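Local coordinates for membrane-bound protease PH1510 (Pyrococcus horikoshii, PDB 6M4B), which cleaves proteins preferentially near hydrophobic or aromatic residues as a membrane-bound serine protease, and degrades casein and a stomatin homolog in vitro, at residues P69-V74 against N176-K181; A131-L136 against E149-D154; L136-E139 against N143-I146; I168-R173 against N183-K188. The protein carries 1 engineered substitution. One frame throughout, in Å; residues are numbered along the deposited sequence.

Contact 1 of 4, residues P69-V74 against N176-K181; sequences PVIIYV and NELLKK
Tyr73 on the strand and Leu178 on the helix have the closest CA atoms across the contact, 8.6 Å apart, so side chains alone bridge the gap. Leu178 lays one methyl, CD1, over a face of the Tyr73 ring, the two side chains running antiparallel. Leu178 CD1 lies 3.6 Å from the centroid of the Tyr73 ring and 19° off the ring normal, a CH-pi contact. The methyl is shifted toward the rim, and its shortest approach is 3.4 Å to Tyr73 CG. In Tyr73, CG is anti to the backbone N (chi1 -178°), which sends the ring out from the sheet to where the methyl covers it. Leu178 CD1 also reaches Ile71 CG2, at 4.3 Å. The far end of the ring is held by a hydrogen bond from Tyr73 OH to Ala172 O. With an alanine at Tyr73, a gap would probably open under the Leu178 methyl, and Ala172 O would be left without its hydroxyl partner. Strand 70-74 runs between strands 41-47 and 94-97 in the parallel sheet of the N-terminal protease domain, of the ClpP/crotonase clan. Leu178 of helix 175-182 also touches Ile43 and Ala96, and so meets three neighbouring strands.

Contact 2 of 4, residues A131-L136 against E149-D154; sequences AYIKSL and EFITKD
Ile133 meets Phe150 and Ile151 in a buried, wholly apolar contact between two successive helices, 123-139 and 144-152. The nearest CA atoms, those of Ile133 and Ile151, are 8.7 Å from each other, and side chains, not backbones, make the contact. Ile133 uses both of its branches, one for each partner. Its long branch is anti to the backbone N (chi1 -152°) and carries CD1 to the edge of the Phe150 ring, near the ring plane. There Ile133 CD1 lies 4.1 Å from Phe150 CD2, and the two side chains cross at about a right angle. The short branch serves the other partner: Ile133 CG2 is 3.9 Å from Ile151 CD1, with the two isoleucines reaching alongside each other from opposing helices. Tyr87 and Leu90 of helix 84-90 also touch Ile133, while Ser135 packs on Ser135 of the second subunit. The side chain of Ile151 comes within about 4 Å of that of Pro108, a residue assigned to substrate binding, and Asp154 OD1 and Thr152 O accept from Arg107, another such residue. No hydrogen bond or salt bridge links the two segments, so the fit of these three hydrophobic side chains joins the helices beside the substrate-binding residues.

Contact 3 of 4, residues L136-E139 against N143-I146; sequences LAQE and NATI
Ala137 and Ala144 form the apolar part of this contact, a tight helix-turn-helix junction where helix 123-139 ends and helix 144-152 begins. Their CA atoms are only 5.0 Å apart, an approach that the two small side chains allow. Ala137 CB presses on the backbone of its partner, 3.6 Å from Ala144 CA. The two methyls, Ala137 CB and Ala144 CB, lie 3.9 Å apart. Gln138 adds a mixed polar and apolar contact. Its chain is bent at chi2 (-96°), which brings the amide back alongside the Ala144 methyl. Gln138 NE2 is 3.6 Å from Ala144 CB, and Gln138 CG is 3.9 Å from the same methyl. The third kind of interaction is a helix cap. Asn143 stands at the N-cap position and opens the second helix: Asn143 OD1 accepts from Ile146 N at 3.0 Å. The bond is nearly straight at the hydrogen (175°), but the donor sits well above the carbonyl plane of the side chain, 55° out of it. The other end of this amide is also used: Asn143 ND2 donates to the backbone O of Tyr165, just after helix 159-164. Ser140, in the turn, hydrogen-bonds through OG to Leu136 O and Ala137 O. Leu136 packs on helices 53-64 and 84-90, Ile146 rests on Leu155 and Val167, and Gln138 touches Ala131 of the second subunit.

Contact 4 of 4, residues I168-R173 against N183-K188; sequences IEVVAR and NGMKTK
Glu169 bends at chi2 (75°) and Lys188 at chi2, chi3 and chi4, and these folded side chains meet from opposite directions. Glu169 CD comes 3.6 Å from Lys188 CG, so the carboxylate lies against the lysine's methylene chain and not against its tip. Glu169 OE1 and Lys188 NZ are 4.3 Å apart, too long for a salt bridge, though the opposite charges would probably still attract. The stronger partners of the carboxylate lie elsewhere: Glu169 OE2 accepts from Ile95 N and forms a salt bridge with Arg142. Lys188 NZ makes a weak hydrogen bond to Ser140 O. With an alanine in place of Glu169, Arg142 would probably be left without its salt-bridge partner and Ile95 N without this acceptor, and the lysine chain would lose the group it folds against. Met185 provides the apolar half of the contact. Its chi1 of 58° tucks CG over its own backbone and lets SD and CE reach Glu169 and Val170. Met185 SD lies 4.0 Å from Glu169 CB, and Met185 CE is 4.0 Å from Val170 CG2, the two side chains meeting at a slant. Away from the annotated sites, the loop 183-188 thus covers strand 170-171, an edge of the parallel sheet within this chain, next to strand 94-97. Val170 also touches Lys181 and Ser182 at the end of helix 175-182, which leads into the loop.

Overall arrangement
The contacts form two groups within one protease domain. Contacts 1 and 4 each have one segment on the parallel sheet, with centres 6 Å apart; a probable hydrogen bond from Lys181 NZ to Val171 O joins them. Contacts 2 and 3 share Leu136 and the same helix pair, and both touch the second subunit. Their centres are 8 Å apart, whereas those of contacts 1 and 2 are 24 Å apart. Contact 2 is close to the catalytic region: the side chain of Phe150 is about 9 Å from that of Ala83, the engineered replacement of the nucleophile. In contact 4, Lys186 packs on Lys124 of the second subunit, the annotated proton donor/acceptor there.

Contact 1 of 4, residues P69-V74 against N176-K181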
loop_
_atom_site.group_PDB
_atom_site.type_symbol
_atom_site.label_atom_id
_atom_site.label_comp_id
_atom_site.label_asym_id
_atom_site.label_seq_id
_atom_site.Cartn_x
_atom_site.Cartn_y
_atom_site.Cartn_z
ATOM N N PRO A 69 -10.001 -13.389 -6.191
ATOM C CA PRO A 69 -10.799 -12.431 -5.425
ATOM C C PRO A 69 -10.963 -12.817 -3.939
ATOM O O PRO A 69 -11.253 -13.940 -3.632
ATOM C CB PRO A 69 -12.152 -12.455 -6.156
ATOM C CG PRO A 69 -11.842 -12.950 -7.547
ATOM C CD PRO A 69 -10.707 -13.886 -7.402
ATOM N N VAL A 70 -10.734 -11.856 -3.055
ATOM C CA VAL A 70 -11.022 -11.905 -1.628
ATOM C C VAL A 70 -12.256 -11.043 -1.283
ATOM O O VAL A 70 -12.286 -9.805 -1.517
ATOM C CB VAL A 70 -9.841 -11.363 -0.802
ATOM C CG1 VAL A 70 -10.080 -11.587 0.702
ATOM C CG2 VAL A 70 -8.564 -12.028 -1.249
ATOM N N ILE A 71 -13.252 -11.672 -0.701
ATOM C CA ILE A 71 -14.494 -11.026 -0.315
ATOM C C ILE A 71 -14.432 -10.932 1.207
ATOM O O ILE A 71 -14.255 -11.941 1.881
ATOM C CB ILE A 71 -15.714 -11.818 -0.797
ATOM C CG1 ILE A 71 -15.694 -11.874 -2.326
ATOM C CG2 ILE A 71 -16.995 -11.156 -0.313
ATOM C CD1 ILE A 71 -16.750 -12.756 -2.935
ATOM N N ILE A 72 -14.597 -9.722 1.734
ATOM C CA ILE A 72 -14.641 -9.522 3.160
ATOM C C ILE A 72 -16.117 -9.443 3.530
ATOM O O ILE A 72 -16.847 -8.627 2.983
ATOM C CB ILE A 72 -13.856 -8.253 3.594
ATOM C CG1 ILE A 72 -12.360 -8.399 3.249
ATOM C CG2 ILE A 72 -14.035 -8.017 5.065
ATOM C CD1 ILE A 72 -11.618 -9.494 3.953
ATOM N N TYR A 73 -16.531 -10.337 4.430
ATOM C CA TYR A 73 -17.913 -10.507 4.795
ATOM C C TYR A 73 -17.996 -10.283 6.283
ATOM O O TYR A 73 -17.500 -11.092 7.066
ATOM C CB TYR A 73 -18.408 -11.893 4.437
ATOM C CG TYR A 73 -19.889 -12.227 4.708
ATOM C CD1 TYR A 73 -20.850 -11.239 4.811
ATOM C CD2 TYR A 73 -20.311 -13.560 4.842
ATOM C CE1 TYR A 73 -22.181 -11.543 5.008
ATOM C CE2 TYR A 73 -21.659 -13.885 5.060
ATOM C CZ TYR A 73 -22.594 -12.888 5.102
ATOM O OH TYR A 73 -23.942 -13.182 5.300
ATOM N N VAL A 74 -18.605 -9.163 6.649
ATOM C CA VAL A 74 -18.748 -8.805 8.041
ATOM C C VAL A 74 -19.921 -9.620 8.613
ATOM O O VAL A 74 -21.101 -9.388 8.294
ATOM C CB VAL A 74 -18.992 -7.296 8.245
ATOM C CG1 VAL A 74 -18.859 -6.971 9.746
ATOM C CG2 VAL A 74 -17.981 -6.479 7.432
ATOM N N ASN A 176 -25.132 -18.149 1.198
ATOM C CA ASN A 176 -25.920 -18.385 -0.011
ATOM C C ASN A 176 -26.504 -17.073 -0.626
ATOM O O ASN A 176 -26.440 -16.869 -1.848
ATOM C CB ASN A 176 -27.027 -19.382 0.343
ATOM C CG ASN A 176 -27.622 -20.086 -0.874
ATOM O OD1 ASN A 176 -27.218 -21.226 -1.264
ATOM N ND2 ASN A 176 -28.604 -19.422 -1.478
ATOM N N GLU A 177 -27.044 -16.179 0.215
ATOM C CA GLU A 177 -27.511 -14.879 -0.288
ATOM C C GLU A 177 -26.295 -14.041 -0.794
ATOM O O GLU A 177 -26.405 -13.351 -1.790
ATOM C CB GLU A 177 -28.385 -14.122 0.738
ATOM C CG GLU A 177 -29.208 -13.032 0.057
ATOM C CD GLU A 177 -30.131 -12.175 0.975
ATOM O OE1 GLU A 177 -29.774 -11.736 2.095
ATOM O OE2 GLU A 177 -31.244 -11.859 0.506
ATOM N N LEU A 178 -25.136 -14.145 -0.138
ATOM C CA LEU A 178 -23.921 -13.412 -0.579
ATOM C C LEU A 178 -23.507 -13.836 -2.011
ATOM O O LEU A 178 -23.414 -12.982 -2.933
ATOM C CB LEU A 178 -22.765 -13.578 0.426
ATOM C CG LEU A 178 -21.414 -12.864 0.167
ATOM C CD1 LEU A 178 -20.581 -12.828 1.421
ATOM C CD2 LEU A 178 -20.587 -13.583 -0.891
ATOM N N LEU A 179 -23.422 -15.146 -2.200
ATOM C CA LEU A 179 -23.182 -15.756 -3.523
ATOM C C LEU A 179 -24.176 -15.323 -4.554
ATOM O O LEU A 179 -23.789 -14.869 -5.627
ATOM C CB LEU A 179 -23.151 -17.278 -3.443
ATOM C CG LEU A 179 -21.974 -17.829 -2.603
ATOM C CD1 LEU A 179 -22.161 -19.346 -2.398
ATOM C CD2 LEU A 179 -20.605 -17.533 -3.195
ATOM N N LYS A 180 -25.449 -15.343 -4.207
ATOM C CA LYS A 180 -26.492 -14.952 -5.154
ATOM C C LYS A 180 -26.388 -13.496 -5.594
ATOM O O LYS A 180 -26.438 -13.189 -6.778
ATOM C CB LYS A 180 -27.844 -15.257 -4.517
ATOM C CG LYS A 180 -29.094 -15.065 -5.358
ATOM C CD LYS A 180 -30.329 -15.392 -4.487
ATOM C CE LYS A 180 -31.502 -14.420 -4.662
ATOM N NZ LYS A 180 -32.416 -14.811 -5.768
ATOM N N LYS A 181 -26.281 -12.568 -4.654
ATOM C CA LYS A 181 -26.211 -11.116 -5.016
ATOM C C LYS A 181 -24.857 -10.690 -5.585
ATOM O O LYS A 181 -24.774 -9.663 -6.284
ATOM C CB LYS A 181 -26.504 -10.260 -3.791
ATOM C CG LYS A 181 -27.942 -10.374 -3.296
ATOM C CD LYS A 181 -28.088 -9.812 -1.891
ATOM C CE LYS A 181 -29.501 -9.336 -1.607
ATOM N NZ LYS A 181 -29.521 -8.387 -0.467
#

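Contact 2 of 4, residues A131-L136 against E149-D154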
loop_
_atom_site.group_PDB
_atom_site.type_symbol
_atom_site.label_atom_id
_atom_site.label_comp_id
_atom_site.label_asym_id
_atom_site.label_seq_id
_atom_site.Cartn_x
_atom_site.Cartn_y
_atom_site.Cartn_z
ATOM N N ALA A 131 -4.920 9.788 4.345
ATOM C CA ALA A 131 -4.468 9.558 2.985
ATOM C C ALA A 131 -4.560 8.053 2.632
ATOM O O ALA A 131 -4.996 7.712 1.527
ATOM C CB ALA A 131 -3.060 10.067 2.782
ATOM N N TYR A 132 -4.198 7.167 3.560
ATOM C CA TYR A 132 -4.223 5.727 3.266
ATOM C C TYR A 132 -5.664 5.170 3.068
ATOM O O TYR A 132 -5.952 4.513 2.050
ATOM C CB TYR A 132 -3.517 4.979 4.335
ATOM C CG TYR A 132 -3.399 3.520 4.126
ATOM C CD1 TYR A 132 -2.615 3.012 3.104
ATOM C CD2 TYR A 132 -4.031 2.619 4.983
ATOM C CE1 TYR A 132 -2.487 1.662 2.889
ATOM C CE2 TYR A 132 -3.871 1.257 4.815
ATOM C CZ TYR A 132 -3.143 0.775 3.774
ATOM O OH TYR A 132 -3.006 -0.572 3.620
ATOM N N ILE A 133 -6.572 5.516 3.971
ATOM C CA ILE A 133 -7.951 5.022 3.909
ATOM C C ILE A 133 -8.686 5.562 2.669
ATOM O O ILE A 133 -9.391 4.814 1.991
ATOM C CB ILE A 133 -8.746 5.287 5.198
ATOM C CG1 ILE A 133 -9.830 4.208 5.359
ATOM C CG2 ILE A 133 -9.345 6.703 5.246
ATOM C CD1 ILE A 133 -10.605 4.311 6.637
ATOM N N LYS A 134 -8.392 6.799 2.299
ATOM C CA LYS A 134 -8.955 7.389 1.102
ATOM C C LYS A 134 -8.451 6.731 -0.173
ATOM O O LYS A 134 -9.202 6.551 -1.128
ATOM C CB LYS A 134 -8.708 8.883 1.051
ATOM C CG LYS A 134 -9.638 9.679 1.947
ATOM C CD LYS A 134 -9.313 11.159 1.946
ATOM C CE LYS A 134 -9.616 11.861 0.623
ATOM N NZ LYS A 134 -10.648 12.904 0.768
ATOM N N SER A 135 -7.197 6.332 -0.168
ATOM C CA SER A 135 -6.626 5.651 -1.271
ATOM C C SER A 135 -7.272 4.267 -1.466
ATOM O O SER A 135 -7.513 3.912 -2.595
ATOM C CB SER A 135 -5.119 5.497 -1.099
ATOM O OG SER A 135 -4.732 4.510 -0.155
ATOM N N LEU A 136 -7.528 3.514 -0.381
ATOM C CA LEU A 136 -8.196 2.233 -0.497
ATOM C C LEU A 136 -9.614 2.433 -1.078
ATOM O O LEU A 136 -9.994 1.715 -1.989
ATOM C CB LEU A 136 -8.243 1.492 0.837
ATOM C CG LEU A 136 -6.894 1.211 1.527
ATOM C CD1 LEU A 136 -7.162 0.446 2.791
ATOM C CD2 LEU A 136 -5.999 0.424 0.591
ATOM N N GLU A 149 -14.401 10.216 6.790
ATOM C CA GLU A 149 -15.191 10.390 8.001
ATOM C C GLU A 149 -15.117 9.267 9.000
ATOM O O GLU A 149 -15.284 9.518 10.199
ATOM C CB GLU A 149 -16.625 10.736 7.685
ATOM C CG GLU A 149 -16.760 12.017 6.837
ATOM C CD GLU A 149 -18.197 12.331 6.485
ATOM O OE1 GLU A 149 -19.089 11.667 7.010
ATOM O OE2 GLU A 149 -18.444 13.269 5.734
ATOM N N PHE A 150 -14.846 8.038 8.574
ATOM C CA PHE A 150 -14.620 7.007 9.559
ATOM C C PHE A 150 -13.535 7.441 10.557
ATOM O O PHE A 150 -13.490 6.931 11.677
ATOM C CB PHE A 150 -14.150 5.665 8.945
ATOM C CG PHE A 150 -15.145 4.960 8.051
ATOM C CD1 PHE A 150 -16.521 5.116 8.200
ATOM C CD2 PHE A 150 -14.674 4.123 7.015
ATOM C CE1 PHE A 150 -17.414 4.447 7.386
ATOM C CE2 PHE A 150 -15.564 3.436 6.194
ATOM C CZ PHE A 150 -16.942 3.579 6.395
ATOM N N ILE A 151 -12.589 8.244 10.094
ATOM C CA ILE A 151 -11.504 8.724 10.914
ATOM C C ILE A 151 -11.917 10.055 11.554
ATOM O O ILE A 151 -11.885 10.174 12.769
ATOM C CB ILE A 151 -10.184 8.903 10.097
ATOM C CG1 ILE A 151 -9.589 7.554 9.748
ATOM C CG2 ILE A 151 -9.142 9.732 10.853
ATOM C CD1 ILE A 151 -8.365 7.618 8.867
ATOM N N THR A 152 -12.276 11.047 10.739
ATOM C CA THR A 152 -12.402 12.413 11.253
ATOM C C THR A 152 -13.609 12.587 12.195
ATOM O O THR A 152 -13.584 13.438 13.057
ATOM C CB THR A 152 -12.541 13.427 10.137
ATOM O OG1 THR A 152 -13.690 13.087 9.341
ATOM C CG2 THR A 152 -11.242 13.491 9.289
ATOM N N LYS A 153 -14.659 11.787 12.000
ATOM C CA LYS A 153 -15.864 11.804 12.819
ATOM C C LYS A 153 -16.012 10.533 13.627
ATOM O O LYS A 153 -16.928 10.404 14.406
ATOM C CB LYS A 153 -17.067 12.031 11.903
ATOM C CG LYS A 153 -17.069 13.450 11.411
ATOM C CD LYS A 153 -18.119 13.870 10.403
ATOM C CE LYS A 153 -17.666 15.178 9.744
ATOM N NZ LYS A 153 -18.763 16.145 9.411
ATOM N N ASP A 154 -15.098 9.589 13.485
ATOM C CA ASP A 154 -15.283 8.257 14.072
ATOM C C ASP A 154 -16.610 7.600 13.601
ATOM O O ASP A 154 -17.218 6.800 14.304
ATOM C CB ASP A 154 -15.188 8.337 15.617
ATOM C CG ASP A 154 -14.659 7.070 16.220
ATOM O OD1 ASP A 154 -13.815 6.410 15.580
ATOM O OD2 ASP A 154 -15.075 6.694 17.346
#

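Contact 3 of 4, residues L136-E139 against N143-I146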
loop_
_atom_site.group_PDB
_atom_site.type_symbol
_atom_site.label_atom_id
_atom_site.label_comp_id
_atom_site.label_asym_id
_atom_site.label_seq_id
_atom_site.Cartn_x
_atom_site.Cartn_y
_atom_site.Cartn_z
ATOM N N LEU A 136 -7.528 3.514 -0.381
ATOM C CA LEU A 136 -8.196 2.233 -0.497
ATOM C C LEU A 136 -9.614 2.433 -1.078
ATOM O O LEU A 136 -9.994 1.715 -1.989
ATOM C CB LEU A 136 -8.243 1.492 0.837
ATOM C CG LEU A 136 -6.894 1.211 1.527
ATOM C CD1 LEU A 136 -7.162 0.446 2.791
ATOM C CD2 LEU A 136 -5.999 0.424 0.591
ATOM N N ALA A 137 -10.319 3.475 -0.638
ATOM C CA ALA A 137 -11.590 3.810 -1.222
ATOM C C ALA A 137 -11.508 4.174 -2.704
ATOM O O ALA A 137 -12.270 3.650 -3.504
ATOM C CB ALA A 137 -12.286 4.925 -0.433
ATOM N N GLN A 138 -10.581 5.055 -3.071
ATOM C CA GLN A 138 -10.460 5.509 -4.458
ATOM C C GLN A 138 -10.030 4.378 -5.349
ATOM O O GLN A 138 -10.505 4.272 -6.446
ATOM C CB GLN A 138 -9.483 6.684 -4.629
ATOM C CG GLN A 138 -9.796 7.862 -3.738
ATOM C CD GLN A 138 -10.597 8.919 -4.426
ATOM O OE1 GLN A 138 -11.226 8.666 -5.479
ATOM N NE2 GLN A 138 -10.606 10.133 -3.826
ATOM N N GLU A 139 -9.103 3.559 -4.884
ATOM C CA GLU A 139 -8.646 2.422 -5.653
ATOM C C GLU A 139 -9.791 1.425 -5.976
ATOM O O GLU A 139 -9.736 0.756 -6.986
ATOM C CB GLU A 139 -7.546 1.669 -4.887
ATOM C CG GLU A 139 -6.212 2.393 -4.952
ATOM C CD GLU A 139 -5.227 1.987 -3.864
ATOM O OE1 GLU A 139 -5.490 0.990 -3.136
ATOM O OE2 GLU A 139 -4.189 2.691 -3.733
ATOM N N ASN A 143 -16.690 5.083 -1.636
ATOM C CA ASN A 143 -16.831 6.490 -1.210
ATOM C C ASN A 143 -15.665 6.995 -0.269
ATOM O O ASN A 143 -15.570 6.617 0.863
ATOM C CB ASN A 143 -18.208 6.637 -0.548
ATOM C CG ASN A 143 -18.581 8.078 -0.313
ATOM O OD1 ASN A 143 -17.716 8.882 0.003
ATOM N ND2 ASN A 143 -19.876 8.373 -0.306
ATOM N N ALA A 144 -14.772 7.787 -0.814
ATOM C CA ALA A 144 -13.599 8.280 -0.085
ATOM C C ALA A 144 -13.923 9.400 0.932
ATOM O O ALA A 144 -13.251 9.502 1.945
ATOM C CB ALA A 144 -12.566 8.780 -1.082
ATOM N N THR A 145 -14.996 10.165 0.698
ATOM C CA THR A 145 -15.491 11.128 1.660
ATOM C C THR A 145 -15.943 10.415 2.927
ATOM O O THR A 145 -15.497 10.756 4.038
ATOM C CB THR A 145 -16.658 11.917 1.053
ATOM O OG1 THR A 145 -16.185 12.641 -0.065
ATOM C CG2 THR A 145 -17.304 12.882 2.047
ATOM N N ILE A 146 -16.777 9.383 2.765
ATOM C CA ILE A 146 -17.226 8.577 3.908
ATOM C C ILE A 146 -16.064 7.886 4.559
ATOM O O ILE A 146 -15.988 7.864 5.789
ATOM C CB ILE A 146 -18.284 7.506 3.519
ATOM C CG1 ILE A 146 -19.604 8.203 3.170
ATOM C CG2 ILE A 146 -18.512 6.497 4.649
ATOM C CD1 ILE A 146 -20.301 8.896 4.328
#

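Contact 4 of 4, residues I168-R173 against N183-K188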
loop_
_atom_site.group_PDB
_atom_site.type_symbol
_atom_site.label_atom_id
_atom_site.label_comp_id
_atom_site.label_asym_id
_atom_site.label_seq_id
_atom_site.Cartn_x
_atom_site.Cartn_y
_atom_site.Cartn_z
ATOM N N ILE A 168 -19.910 -0.318 0.593
ATOM C CA ILE A 168 -19.899 -1.778 0.403
ATOM C C ILE A 168 -20.754 -2.126 -0.820
ATOM O O ILE A 168 -21.444 -1.282 -1.369
ATOM C CB ILE A 168 -20.442 -2.512 1.639
ATOM C CG1 ILE A 168 -21.931 -2.208 1.856
ATOM C CG2 ILE A 168 -19.656 -2.118 2.885
ATOM C CD1 ILE A 168 -22.566 -3.032 2.947
ATOM N N GLU A 169 -20.706 -3.383 -1.220
ATOM C CA GLU A 169 -21.386 -3.830 -2.415
ATOM C C GLU A 169 -22.614 -4.722 -2.117
ATOM O O GLU A 169 -23.537 -4.704 -2.887
ATOM C CB GLU A 169 -20.418 -4.521 -3.389
ATOM C CG GLU A 169 -19.348 -3.618 -3.994
ATOM C CD GLU A 169 -18.238 -3.293 -2.997
ATOM O OE1 GLU A 169 -17.992 -2.092 -2.725
ATOM O OE2 GLU A 169 -17.617 -4.239 -2.483
ATOM N N VAL A 170 -22.632 -5.429 -0.997
ATOM C CA VAL A 170 -23.649 -6.411 -0.749
ATOM C C VAL A 170 -24.076 -6.421 0.705
ATOM O O VAL A 170 -23.259 -6.448 1.617
ATOM C CB VAL A 170 -23.124 -7.843 -1.150
ATOM C CG1 VAL A 170 -24.117 -8.918 -0.781
ATOM C CG2 VAL A 170 -22.777 -7.911 -2.663
ATOM N N VAL A 171 -25.384 -6.397 0.913
ATOM C CA VAL A 171 -25.975 -6.833 2.212
ATOM C C VAL A 171 -26.552 -8.256 2.065
ATOM O O VAL A 171 -27.434 -8.485 1.207
ATOM C CB VAL A 171 -27.110 -5.887 2.649
ATOM C CG1 VAL A 171 -27.645 -6.308 4.022
ATOM C CG2 VAL A 171 -26.600 -4.460 2.656
ATOM N N ALA A 172 -26.080 -9.170 2.905
ATOM C CA ALA A 172 -26.443 -10.593 2.814
ATOM C C ALA A 172 -26.517 -11.303 4.163
ATOM O O ALA A 172 -25.548 -11.288 4.952
ATOM C CB ALA A 172 -25.427 -11.335 1.941
ATOM N N ARG A 173 -27.641 -12.017 4.339
ATOM C CA ARG A 173 -27.994 -12.751 5.557
ATOM C C ARG A 173 -27.138 -13.975 5.763
ATOM O O ARG A 173 -26.935 -14.359 6.883
ATOM C CB ARG A 173 -29.422 -13.266 5.458
ATOM C CG ARG A 173 -30.499 -12.212 5.219
ATOM C CD ARG A 173 -31.892 -12.838 5.180
ATOM N NE ARG A 173 -31.991 -14.138 4.489
ATOM C CZ ARG A 173 -32.450 -14.320 3.254
ATOM N NH1 ARG A 173 -32.482 -15.568 2.747
ATOM N NH2 ARG A 173 -32.849 -13.274 2.507
ATOM N N ASN A 183 -23.041 -12.622 -7.531
ATOM C CA ASN A 183 -22.848 -13.294 -8.825
ATOM C C ASN A 183 -22.981 -12.319 -9.960
ATOM O O ASN A 183 -23.956 -11.615 -10.020
ATOM C CB ASN A 183 -23.912 -14.388 -8.989
ATOM C CG ASN A 183 -23.702 -15.223 -10.219
ATOM O OD1 ASN A 183 -22.589 -15.372 -10.708
ATOM N ND2 ASN A 183 -24.748 -15.834 -10.667
ATOM N N GLY A 184 -22.011 -12.280 -10.856
ATOM C CA GLY A 184 -21.984 -11.331 -11.989
ATOM C C GLY A 184 -21.412 -9.933 -11.708
ATOM O O GLY A 184 -21.354 -9.111 -12.624
ATOM N N MET A 185 -21.017 -9.644 -10.466
ATOM C CA MET A 185 -20.373 -8.367 -10.219
ATOM C C MET A 185 -18.852 -8.440 -10.426
ATOM O O MET A 185 -18.215 -9.506 -10.294
ATOM C CB MET A 185 -20.948 -7.583 -9.002
ATOM C CG MET A 185 -20.994 -8.133 -7.620
ATOM S SD MET A 185 -21.569 -6.842 -6.498
ATOM C CE MET A 185 -23.373 -6.650 -6.439
ATOM N N LYS A 186 -18.305 -7.337 -10.924
ATOM C CA LYS A 186 -16.862 -7.182 -11.040
ATOM C C LYS A 186 -16.209 -6.908 -9.701
ATOM O O LYS A 186 -16.772 -6.267 -8.840
ATOM C CB LYS A 186 -16.509 -6.050 -11.991
ATOM C CG LYS A 186 -17.148 -6.226 -13.350
ATOM C CD LYS A 186 -16.649 -5.235 -14.382
ATOM C CE LYS A 186 -15.930 -5.944 -15.510
ATOM N NZ LYS A 186 -16.200 -5.197 -16.763
ATOM N N THR A 187 -14.992 -7.388 -9.550
ATOM C CA THR A 187 -14.197 -7.064 -8.403
ATOM C C THR A 187 -13.979 -5.560 -8.426
ATOM O O THR A 187 -13.914 -4.945 -9.479
ATOM C CB THR A 187 -12.848 -7.803 -8.405
ATOM O OG1 THR A 187 -12.148 -7.570 -9.637
ATOM C CG2 THR A 187 -13.079 -9.282 -8.225
ATOM N N LYS A 188 -13.883 -4.963 -7.260
ATOM C CA LYS A 188 -13.745 -3.524 -7.208
ATOM C C LYS A 188 -12.303 -3.067 -7.346
ATOM O O LYS A 188 -12.053 -1.920 -7.632
ATOM C CB LYS A 188 -14.351 -2.950 -5.904
ATOM C CG LYS A 188 -15.860 -3.091 -5.757
ATOM C CD LYS A 188 -16.730 -2.709 -6.946
ATOM C CE LYS A 188 -16.589 -1.288 -7.469
ATOM N NZ LYS A 188 -17.202 -0.305 -6.563
#